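Fructose-bisphosphatase (PDB 1VDW) probably hydrolyses fructose 1,6-bisphosphate to fructose 6-phosphate and phosphate with the help of magnesium, working as a homodimer of the inositol monophosphatase superfamily. Local coordinates at residues K44-I55 with V83-I93; I116-Y125 with A176-R184. One frame throughout, in Å; residues are numbered along the deposited sequence.

How the contacts relate
Contact 1 joins helix 45-60 to the chain that leaves strand 79-84 and passes through the predicted magnesium site. Contact 2 joins helix 175-184 to the hairpin formed by strands 110-118 and 123-128. The contact centres are about 16 Å apart. Both reach the same large sheet, and both touch the second subunit. They meet where D87 OD2 lies 2.9 Å from A176 N, a probable hydrogen bond from the N-terminal part of helix 175-184. Contact 1 holds the predicted metal residues D84, L86 and D87. The side chain of A176 in contact 2 lies about 3 Å from that of D87 and about 6 Å from that of D84.

Contact 1: K44-I55 with V83-I93; sequences KVVDKVAENIII and VDPLDGSYNFI. With EDO (1,2-ethanediol), chain C.
V46 of helix 45-55 packs against L86, F92 and I93. Its CG2 lies over one face of the F92 ring, toward the rim, 3.9 Å from the centroid and 25° off the normal. The same methyl meets L86 CD2 at 3.6 Å, where the two side chains cross at about a right angle. A chi1 of 69° sets CG1 between the backbone N and the carbonyl carbon and turns CG2, anti to that N, over the ring; this leaves CG1 beside I93 CG2. K44 crosses the end of I93 tightly, with CD 3.4 Å from I93 CD1. Its NZ is hydrogen-bonded to T33 OG1 and to S31 O. One turn further along, A50 CB faces L86 CB at 3.9 Å and also touches P85 CB. A water bridges A50 O and P85 O.

The polar centre is D47. S89 OG donates to the syn lone pair of D47 OD1 at 2.7 Å. A second water donates to OD1 at 2.8 Å and also to L86 O. OD2 uses its anti lone pair to accept K44 N, the N-H of the N-cap residue, at 2.9 Å. These bonds fix the rotation of the carboxylate. With an alanine here the S89 hydroxyl would probably be free to turn, and K44 N at the helix start would lose its side-chain acceptor.

Segment 83-93 carries the Asp-Pro-Leu-Asp-Gly-Ser form of the family signature, and D84, L86 and D87 are predicted to bind magnesium. O2 of a 1,2-ethanediol, probably from the crystallisation liquor, donates to D87 OD1 at 2.6 Å. The chemistry is therefore two-sided: apolar packing seats the signature segment on the helix, while D47 links S89 and, through water, L86 O beside the predicted metal site.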
loop_
_atom_site.group_PDB
_atom_site.type_symbol
_atom_site.label_atom_id
_atom_site.label_comp_id
_atom_site.label_asym_id
_atom_site.label_seq_id
_atom_site.Cartn_x
_atom_site.Cartn_y
_atom_site.Cartn_z
ATOM N N LYS A 44 21.007 -1.213 -3.011
ATOM C CA LYS A 44 21.166 -0.056 -2.142
ATOM C C LYS A 44 21.601 -0.430 -0.732
ATOM O O LYS A 44 21.555 -1.598 -0.347
ATOM C CB LYS A 44 19.865 0.750 -2.105
ATOM C CG LYS A 44 19.513 1.366 -3.451
ATOM C CD LYS A 44 18.174 2.077 -3.417
ATOM C CE LYS A 44 17.851 2.693 -4.769
ATOM N NZ LYS A 44 18.835 3.741 -5.157
ATOM N N VAL A 45 22.031 0.568 0.034
ATOM C CA VAL A 45 22.494 0.341 1.396
ATOM C C VAL A 45 21.553 -0.532 2.221
ATOM O O VAL A 45 21.974 -1.537 2.783
ATOM C CB VAL A 45 22.722 1.678 2.146
ATOM C CG1 VAL A 45 22.972 1.415 3.626
ATOM C CG2 VAL A 45 23.912 2.415 1.542
ATOM N N VAL A 46 20.275 -0.171 2.277
ATOM C CA VAL A 46 19.332 -0.950 3.071
ATOM C C VAL A 46 19.239 -2.420 2.637
ATOM O O VAL A 46 19.080 -3.304 3.479
ATOM C CB VAL A 46 17.920 -0.309 3.060
ATOM C CG1 VAL A 46 17.292 -0.422 1.682
ATOM C CG2 VAL A 46 17.052 -0.967 4.119
ATOM N N ASP A 47 19.344 -2.683 1.340
ATOM C CA ASP A 47 19.283 -4.059 0.843
ATOM C C ASP A 47 20.469 -4.867 1.360
ATOM O O ASP A 47 20.319 -6.002 1.809
ATOM C CB ASP A 47 19.317 -4.094 -0.686
ATOM C CG ASP A 47 18.201 -3.301 -1.313
ATOM O OD1 ASP A 47 17.035 -3.522 -0.929
ATOM O OD2 ASP A 47 18.493 -2.470 -2.195
ATOM N N LYS A 48 21.652 -4.263 1.284
ATOM C CA LYS A 48 22.875 -4.920 1.719
ATOM C C LYS A 48 22.897 -5.151 3.221
ATOM O O LYS A 48 23.324 -6.212 3.682
ATOM C CB LYS A 48 24.093 -4.093 1.301
ATOM C CG LYS A 48 25.430 -4.734 1.659
ATOM C CD LYS A 48 25.576 -6.120 1.044
ATOM C CE LYS A 48 25.534 -6.071 -0.476
ATOM N NZ LYS A 48 25.770 -7.415 -1.078
ATOM N N VAL A 49 22.452 -4.164 3.988
ATOM C CA VAL A 49 22.429 -4.316 5.433
ATOM C C VAL A 49 21.459 -5.432 5.801
ATOM O O VAL A 49 21.762 -6.273 6.645
ATOM C CB VAL A 49 22.003 -3.010 6.140
ATOM C CG1 VAL A 49 21.875 -3.249 7.637
ATOM C CG2 VAL A 49 23.031 -1.914 5.868
ATOM N N ALA A 50 20.296 -5.447 5.155
ATOM C CA ALA A 50 19.301 -6.476 5.429
ATOM C C ALA A 50 19.870 -7.847 5.085
ATOM O O ALA A 50 19.663 -8.820 5.811
ATOM C CB ALA A 50 18.036 -6.212 4.618
ATOM N N GLU A 51 20.595 -7.915 3.975
ATOM C CA GLU A 51 21.195 -9.166 3.541
ATOM C C GLU A 51 22.264 -9.635 4.525
ATOM O O GLU A 51 22.307 -10.809 4.892
ATOM C CB GLU A 51 21.816 -9.000 2.155
ATOM C CG GLU A 51 22.455 -10.266 1.612
ATOM C CD GLU A 51 23.113 -10.055 0.264
ATOM O OE1 GLU A 51 24.059 -9.243 0.182
ATOM O OE2 GLU A 51 22.682 -10.700 -0.716
ATOM N N ASN A 52 23.120 -8.713 4.957
ATOM C CA ASN A 52 24.194 -9.053 5.888
ATOM C C ASN A 52 23.712 -9.699 7.174
ATOM O O ASN A 52 24.232 -10.735 7.587
ATOM C CB ASN A 52 25.016 -7.813 6.257
ATOM C CG ASN A 52 25.920 -7.352 5.136
ATOM O OD1 ASN A 52 26.218 -8.104 4.215
ATOM N ND2 ASN A 52 26.377 -6.107 5.222
ATOM N N ILE A 53 22.722 -9.087 7.810
ATOM C CA ILE A 53 22.212 -9.598 9.075
ATOM C C ILE A 53 21.476 -10.930 8.998
ATOM O O ILE A 53 21.653 -11.786 9.867
ATOM C CB ILE A 53 21.289 -8.562 9.763
ATOM C CG1 ILE A 53 20.107 -8.221 8.854
ATOM C CG2 ILE A 53 22.082 -7.308 10.101
ATOM C CD1 ILE A 53 19.134 -7.229 9.462
ATOM N N ILE A 54 20.672 -11.124 7.960
ATOM C CA ILE A 54 19.906 -12.357 7.846
ATOM C C ILE A 54 20.643 -13.523 7.188
ATOM O O ILE A 54 20.561 -14.655 7.665
ATOM C CB ILE A 54 18.578 -12.099 7.097
ATOM C CG1 ILE A 54 17.651 -13.305 7.254
ATOM C CG2 ILE A 54 18.850 -11.817 5.628
ATOM C CD1 ILE A 54 16.236 -13.050 6.785
ATOM N N ILE A 55 21.363 -13.262 6.103
ATOM C CA ILE A 55 22.083 -14.332 5.425
ATOM C C ILE A 55 23.159 -14.930 6.323
ATOM O O ILE A 55 23.310 -16.151 6.395
ATOM C CB ILE A 55 22.731 -13.831 4.119
ATOM C CG1 ILE A 55 21.643 -13.345 3.156
ATOM C CG2 ILE A 55 23.552 -14.944 3.482
ATOM C CD1 ILE A 55 20.591 -14.393 2.829
ATOM N N VAL A 83 14.878 -17.247 1.455
ATOM C CA VAL A 83 14.605 -15.948 2.045
ATOM C C VAL A 83 14.694 -14.701 1.179
ATOM O O VAL A 83 15.395 -14.658 0.168
ATOM C CB VAL A 83 15.564 -15.761 3.258
ATOM C CG1 VAL A 83 17.006 -15.822 2.789
ATOM C CG2 VAL A 83 15.291 -14.446 3.960
ATOM N N ASP A 84 13.939 -13.691 1.598
ATOM C CA ASP A 84 13.956 -12.374 0.983
ATOM C C ASP A 84 14.229 -11.483 2.194
ATOM O O ASP A 84 13.335 -11.218 2.998
ATOM C CB ASP A 84 12.607 -12.005 0.363
ATOM C CG ASP A 84 12.660 -10.681 -0.383
ATOM O OD1 ASP A 84 13.688 -9.979 -0.258
ATOM O OD2 ASP A 84 11.686 -10.335 -1.090
ATOM N N PRO A 85 15.481 -11.031 2.358
ATOM C CA PRO A 85 15.891 -10.175 3.478
ATOM C C PRO A 85 15.064 -8.903 3.634
ATOM O O PRO A 85 14.843 -8.418 4.743
ATOM C CB PRO A 85 17.354 -9.872 3.162
ATOM C CG PRO A 85 17.795 -11.085 2.404
ATOM C CD PRO A 85 16.629 -11.333 1.483
ATOM N N LEU A 86 14.631 -8.349 2.510
ATOM C CA LEU A 86 13.819 -7.143 2.536
ATOM C C LEU A 86 12.963 -7.046 1.294
ATOM O O LEU A 86 13.437 -6.689 0.215
ATOM C CB LEU A 86 14.686 -5.883 2.651
ATOM C CG LEU A 86 13.916 -4.553 2.626
ATOM C CD1 LEU A 86 13.063 -4.415 3.879
ATOM C CD2 LEU A 86 14.900 -3.392 2.516
ATOM N N ASP A 87 11.700 -7.409 1.457
ATOM C CA ASP A 87 10.732 -7.318 0.378
ATOM C C ASP A 87 10.180 -5.905 0.489
ATOM O O ASP A 87 9.845 -5.458 1.578
ATOM C CB ASP A 87 9.610 -8.331 0.583
ATOM C CG ASP A 87 8.687 -8.424 -0.614
ATOM O OD1 ASP A 87 8.877 -7.650 -1.576
ATOM O OD2 ASP A 87 7.775 -9.268 -0.594
ATOM N N GLY A 88 10.104 -5.192 -0.627
ATOM C CA GLY A 88 9.591 -3.832 -0.593
ATOM C C GLY A 88 10.685 -2.786 -0.491
ATOM O O GLY A 88 10.505 -1.750 0.142
ATOM N N SER A 89 11.819 -3.048 -1.136
ATOM C CA SER A 89 12.958 -2.136 -1.115
ATOM C C SER A 89 12.616 -0.725 -1.602
ATOM O O SER A 89 12.926 0.261 -0.932
ATOM C CB SER A 89 14.102 -2.701 -1.961
ATOM O OG SER A 89 15.224 -1.836 -1.925
ATOM N N TYR A 90 12.010 -0.627 -2.784
ATOM C CA TYR A 90 11.642 0.685 -3.308
ATOM C C TYR A 90 10.752 1.401 -2.301
ATOM O O TYR A 90 10.939 2.581 -2.012
ATOM C CB TYR A 90 10.884 0.581 -4.637
ATOM C CG TYR A 90 10.416 1.937 -5.123
ATOM C CD1 TYR A 90 11.250 2.748 -5.893
ATOM C CD2 TYR A 90 9.174 2.447 -4.735
ATOM C CE1 TYR A 90 10.867 4.032 -6.261
ATOM C CE2 TYR A 90 8.777 3.737 -5.098
ATOM C CZ TYR A 90 9.631 4.525 -5.857
ATOM O OH TYR A 90 9.271 5.811 -6.198
ATOM N N ASN A 91 9.770 0.683 -1.771
ATOM C CA ASN A 91 8.861 1.286 -0.810
ATOM C C ASN A 91 9.618 1.813 0.395
ATOM O O ASN A 91 9.421 2.950 0.818
ATOM C CB ASN A 91 7.820 0.268 -0.341
ATOM C CG ASN A 91 6.819 -0.095 -1.421
ATOM O OD1 ASN A 91 6.676 0.606 -2.428
ATOM N ND2 ASN A 91 6.100 -1.187 -1.200
ATOM N N PHE A 92 10.487 0.976 0.950
ATOM C CA PHE A 92 11.260 1.362 2.117
ATOM C C PHE A 92 12.032 2.665 1.916
ATOM O O PHE A 92 11.929 3.576 2.730
ATOM C CB PHE A 92 12.247 0.253 2.481
ATOM C CG PHE A 92 12.965 0.489 3.781
ATOM C CD1 PHE A 92 12.528 -0.121 4.947
ATOM C CD2 PHE A 92 14.065 1.342 3.839
ATOM C CE1 PHE A 92 13.175 0.110 6.159
ATOM C CE2 PHE A 92 14.719 1.583 5.043
ATOM C CZ PHE A 92 14.274 0.965 6.204
ATOM N N ILE A 93 12.792 2.756 0.832
ATOM C CA ILE A 93 13.589 3.956 0.609
ATOM C C ILE A 93 12.767 5.186 0.254
ATOM O O ILE A 93 13.279 6.302 0.280
ATOM C CB ILE A 93 14.692 3.727 -0.459
ATOM C CG1 ILE A 93 14.077 3.412 -1.819
ATOM C CG2 ILE A 93 15.602 2.582 -0.022
ATOM C CD1 ILE A 93 15.098 3.321 -2.941
HETATM C C1 EDO C . 9.181 -8.463 -5.691
HETATM O O1 EDO C . 10.133 -7.579 -5.107
HETATM C C2 EDO C . 8.315 -9.081 -4.579
HETATM O O2 EDO C . 7.617 -8.049 -3.858
HETATM O O HOH W 1 16.194 -6.115 -0.561
HETATM O O HOH W 2 16.828 -8.271 7.104
#

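Contact 2: I116-Y125 with A176-R184; sequences IYEPIVERLY and ALELAYLAR
The apolar part of the contact is made by I116, Y125 and the E118 stem against A176, L177 and A180. A180 CB lies over the centre of the Y125 ring, a CH-pi contact of 3.6 Å to the centroid. I116 CD1 reaches A176 CB at 4.0 Å and also touches A180 CB. L177 CD2 packs across the aliphatic part of E118, 3.6 Å from CG, with the side chains at about a right angle.

The hydrogen bonds centre on E118. Its chain is extended, with CG anti to the backbone N (chi1 179°), and this carries the carboxylate to the helix. Y181 OH donates to OE2 at 2.6 Å, on the syn side but out of the carboxylate plane. OE1 accepts Y125 OH at 2.9 Å, nearly along its C-O bond. R184 NE donates to Y125 OH at 3.1 Å from the edge of the ring, and the two planes are only 24° apart. Y125 OH thus relays between R184 and the buried acid.

Charge adds a salt bridge from R123 NH1 to E118 OE1 at 3.0 Å. R123 NH1 also lies 3.2 Å from R184 NH2; both are donors, and E118 probably offsets the charge. R123 NH2 bonds G95 O of the second subunit, and R184 NH1 bonds N94 O of that subunit.

E122 and R123 both face E118, a G1 beta bulge at the hairpin end. A helix lying across a hairpin of the large sheet, between it and the second sheet, is typical of the layered alpha-beta sandwich of the inositol monophosphatase fold.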
loop_
_atom_site.group_PDB
_atom_site.type_symbol
_atom_site.label_atom_id
_atom_site.label_comp_id
_atom_site.label_asym_id
_atom_site.label_seq_id
_atom_site.Cartn_x
_atom_site.Cartn_y
_atom_site.Cartn_z
ATOM N N ILE A 116 6.799 -14.170 8.116
ATOM C CA ILE A 116 6.874 -12.903 7.415
ATOM C C ILE A 116 6.735 -11.860 8.512
ATOM O O ILE A 116 5.782 -11.889 9.293
ATOM C CB ILE A 116 5.727 -12.733 6.388
ATOM C CG1 ILE A 116 5.964 -13.670 5.200
ATOM C CG2 ILE A 116 5.651 -11.274 5.906
ATOM C CD1 ILE A 116 4.786 -13.766 4.242
ATOM N N TYR A 117 7.705 -10.952 8.571
ATOM C CA TYR A 117 7.726 -9.877 9.558
ATOM C C TYR A 117 7.351 -8.563 8.878
ATOM O O TYR A 117 8.045 -8.118 7.963
ATOM C CB TYR A 117 9.126 -9.772 10.188
ATOM C CG TYR A 117 9.308 -8.615 11.151
ATOM C CD1 TYR A 117 8.337 -8.319 12.105
ATOM C CD2 TYR A 117 10.458 -7.823 11.116
ATOM C CE1 TYR A 117 8.501 -7.264 13.003
ATOM C CE2 TYR A 117 10.633 -6.762 12.012
ATOM C CZ TYR A 117 9.648 -6.492 12.950
ATOM O OH TYR A 117 9.805 -5.444 13.830
ATOM N N GLU A 118 6.253 -7.956 9.323
ATOM C CA GLU A 118 5.767 -6.690 8.765
ATOM C C GLU A 118 6.062 -5.688 9.887
ATOM O O GLU A 118 5.221 -5.409 10.742
ATOM C CB GLU A 118 4.267 -6.810 8.495
ATOM C CG GLU A 118 3.654 -5.543 7.934
ATOM C CD GLU A 118 2.165 -5.642 7.628
ATOM O OE1 GLU A 118 1.492 -6.596 8.078
ATOM O OE2 GLU A 118 1.660 -4.726 6.939
ATOM N N PRO A 119 7.269 -5.106 9.878
ATOM C CA PRO A 119 7.699 -4.160 10.911
ATOM C C PRO A 119 6.911 -2.905 11.231
ATOM O O PRO A 119 6.781 -2.551 12.398
ATOM C CB PRO A 119 9.137 -3.828 10.499
ATOM C CG PRO A 119 9.089 -3.925 9.040
ATOM C CD PRO A 119 8.283 -5.180 8.812
ATOM N N ILE A 120 6.379 -2.242 10.209
ATOM C CA ILE A 120 5.623 -1.009 10.416
ATOM C C ILE A 120 4.515 -1.154 11.448
ATOM O O ILE A 120 4.232 -0.224 12.207
ATOM C CB ILE A 120 4.992 -0.508 9.093
ATOM C CG1 ILE A 120 6.081 0.044 8.169
ATOM C CG2 ILE A 120 3.930 0.552 9.382
ATOM C CD1 ILE A 120 6.789 1.276 8.712
ATOM N N VAL A 121 3.896 -2.326 11.478
ATOM C CA VAL A 121 2.793 -2.582 12.395
ATOM C C VAL A 121 3.123 -3.686 13.403
ATOM O O VAL A 121 2.233 -4.258 14.019
ATOM C CB VAL A 121 1.491 -2.927 11.633
ATOM C CG1 VAL A 121 0.888 -1.652 11.053
ATOM C CG2 VAL A 121 1.778 -3.931 10.524
ATOM N N GLU A 122 4.414 -3.970 13.557
ATOM C CA GLU A 122 4.893 -4.964 14.520
ATOM C C GLU A 122 4.172 -6.298 14.417
ATOM O O GLU A 122 3.790 -6.887 15.427
ATOM C CB GLU A 122 4.743 -4.405 15.938
ATOM C CG GLU A 122 5.546 -3.129 16.174
ATOM C CD GLU A 122 5.288 -2.500 17.532
ATOM O OE1 GLU A 122 5.211 -3.241 18.531
ATOM O OE2 GLU A 122 5.175 -1.257 17.602
ATOM N N ARG A 123 4.002 -6.786 13.196
ATOM C CA ARG A 123 3.305 -8.044 12.972
ATOM C C ARG A 123 4.187 -9.199 12.560
ATOM O O ARG A 123 4.991 -9.079 11.630
ATOM C CB ARG A 123 2.249 -7.882 11.886
ATOM C CG ARG A 123 1.048 -7.085 12.262
ATOM C CD ARG A 123 0.209 -6.944 11.011
ATOM N NE ARG A 123 -0.923 -6.056 11.192
ATOM C CZ ARG A 123 -1.612 -5.512 10.193
ATOM N NH1 ARG A 123 -1.286 -5.759 8.920
ATOM N NH2 ARG A 123 -2.630 -4.713 10.472
ATOM N N LEU A 124 4.023 -10.327 13.234
ATOM C CA LEU A 124 4.773 -11.519 12.876
ATOM C C LEU A 124 3.793 -12.579 12.399
ATOM O O LEU A 124 2.986 -13.081 13.185
ATOM C CB LEU A 124 5.575 -12.071 14.063
ATOM C CG LEU A 124 6.344 -13.367 13.749
ATOM C CD1 LEU A 124 7.371 -13.106 12.661
ATOM C CD2 LEU A 124 7.031 -13.894 15.005
ATOM N N TYR A 125 3.837 -12.884 11.103
ATOM C CA TYR A 125 2.989 -13.917 10.520
ATOM C C TYR A 125 3.815 -15.194 10.512
ATOM O O TYR A 125 4.988 -15.176 10.128
ATOM C CB TYR A 125 2.626 -13.595 9.068
ATOM C CG TYR A 125 1.830 -12.335 8.851
ATOM C CD1 TYR A 125 0.453 -12.387 8.647
ATOM C CD2 TYR A 125 2.462 -11.091 8.801
ATOM C CE1 TYR A 125 -0.278 -11.223 8.389
ATOM C CE2 TYR A 125 1.744 -9.930 8.547
ATOM C CZ TYR A 125 0.381 -10.005 8.342
ATOM O OH TYR A 125 -0.325 -8.850 8.072
ATOM N N ALA A 176 5.171 -10.464 -0.386
ATOM C CA ALA A 176 5.093 -11.245 0.845
ATOM C C ALA A 176 3.938 -10.738 1.694
ATOM O O ALA A 176 3.181 -11.526 2.263
ATOM C CB ALA A 176 6.402 -11.149 1.630
ATOM N N LEU A 177 3.800 -9.421 1.790
ATOM C CA LEU A 177 2.712 -8.854 2.570
ATOM C C LEU A 177 1.373 -9.113 1.915
ATOM O O LEU A 177 0.385 -9.369 2.599
ATOM C CB LEU A 177 2.886 -7.346 2.755
ATOM C CG LEU A 177 4.041 -6.918 3.656
ATOM C CD1 LEU A 177 3.999 -5.414 3.816
ATOM C CD2 LEU A 177 3.934 -7.602 5.019
ATOM N N GLU A 178 1.323 -9.045 0.592
ATOM C CA GLU A 178 0.053 -9.270 -0.065
ATOM C C GLU A 178 -0.417 -10.702 0.168
ATOM O O GLU A 178 -1.598 -10.939 0.404
ATOM C CB GLU A 178 0.173 -8.868 -1.538
ATOM C CG GLU A 178 0.163 -7.335 -1.630
ATOM C CD GLU A 178 0.773 -6.767 -2.891
ATOM O OE1 GLU A 178 1.971 -7.011 -3.137
ATOM O OE2 GLU A 178 0.055 -6.055 -3.630
ATOM N N LEU A 179 0.510 -11.654 0.156
ATOM C CA LEU A 179 0.158 -13.040 0.432
ATOM C C LEU A 179 -0.234 -13.198 1.909
ATOM O O LEU A 179 -1.150 -13.955 2.232
ATOM C CB LEU A 179 1.328 -13.960 0.076
ATOM C CG LEU A 179 1.510 -14.148 -1.434
ATOM C CD1 LEU A 179 2.858 -14.786 -1.717
ATOM C CD2 LEU A 179 0.376 -15.014 -1.986
ATOM N N ALA A 180 0.451 -12.487 2.803
ATOM C CA ALA A 180 0.125 -12.542 4.225
ATOM C C ALA A 180 -1.274 -11.956 4.443
ATOM O O ALA A 180 -2.037 -12.439 5.282
ATOM C CB ALA A 180 1.157 -11.760 5.035
ATOM N N TYR A 181 -1.599 -10.904 3.697
ATOM C CA TYR A 181 -2.910 -10.275 3.815
ATOM C C TYR A 181 -3.983 -11.257 3.364
ATOM O O TYR A 181 -5.054 -11.332 3.964
ATOM C CB TYR A 181 -2.981 -8.996 2.980
ATOM C CG TYR A 181 -2.176 -7.829 3.522
ATOM C CD1 TYR A 181 -1.509 -7.901 4.749
ATOM C CD2 TYR A 181 -2.077 -6.648 2.791
ATOM C CE1 TYR A 181 -0.756 -6.818 5.227
ATOM C CE2 TYR A 181 -1.333 -5.571 3.256
ATOM C CZ TYR A 181 -0.678 -5.663 4.470
ATOM O OH TYR A 181 0.065 -4.586 4.898
ATOM N N LEU A 182 -3.700 -11.998 2.296
ATOM C CA LEU A 182 -4.635 -13.010 1.820
ATOM C C LEU A 182 -4.826 -14.051 2.928
ATOM O O LEU A 182 -5.950 -14.466 3.227
ATOM C CB LEU A 182 -4.072 -13.689 0.572
ATOM C CG LEU A 182 -4.770 -14.965 0.095
ATOM C CD1 LEU A 182 -6.192 -14.656 -0.344
ATOM C CD2 LEU A 182 -3.966 -15.570 -1.045
ATOM N N ALA A 183 -3.720 -14.441 3.553
ATOM C CA ALA A 183 -3.739 -15.447 4.604
ATOM C C ALA A 183 -4.602 -15.089 5.805
ATOM O O ALA A 183 -5.179 -15.974 6.438
ATOM C CB ALA A 183 -2.318 -15.745 5.060
ATOM N N ARG A 184 -4.695 -13.805 6.139
ATOM C CA ARG A 184 -5.497 -13.430 7.299
ATOM C C ARG A 184 -6.862 -12.849 6.954
ATOM O O ARG A 184 -7.596 -12.409 7.838
ATOM C CB ARG A 184 -4.725 -12.470 8.214
ATOM C CG ARG A 184 -4.437 -11.103 7.633
ATOM C CD ARG A 184 -3.776 -10.205 8.680
ATOM N NE ARG A 184 -3.405 -8.907 8.125
ATOM C CZ ARG A 184 -4.261 -7.921 7.879
ATOM N NH1 ARG A 184 -5.548 -8.069 8.151
ATOM N NH2 ARG A 184 -3.834 -6.798 7.321
#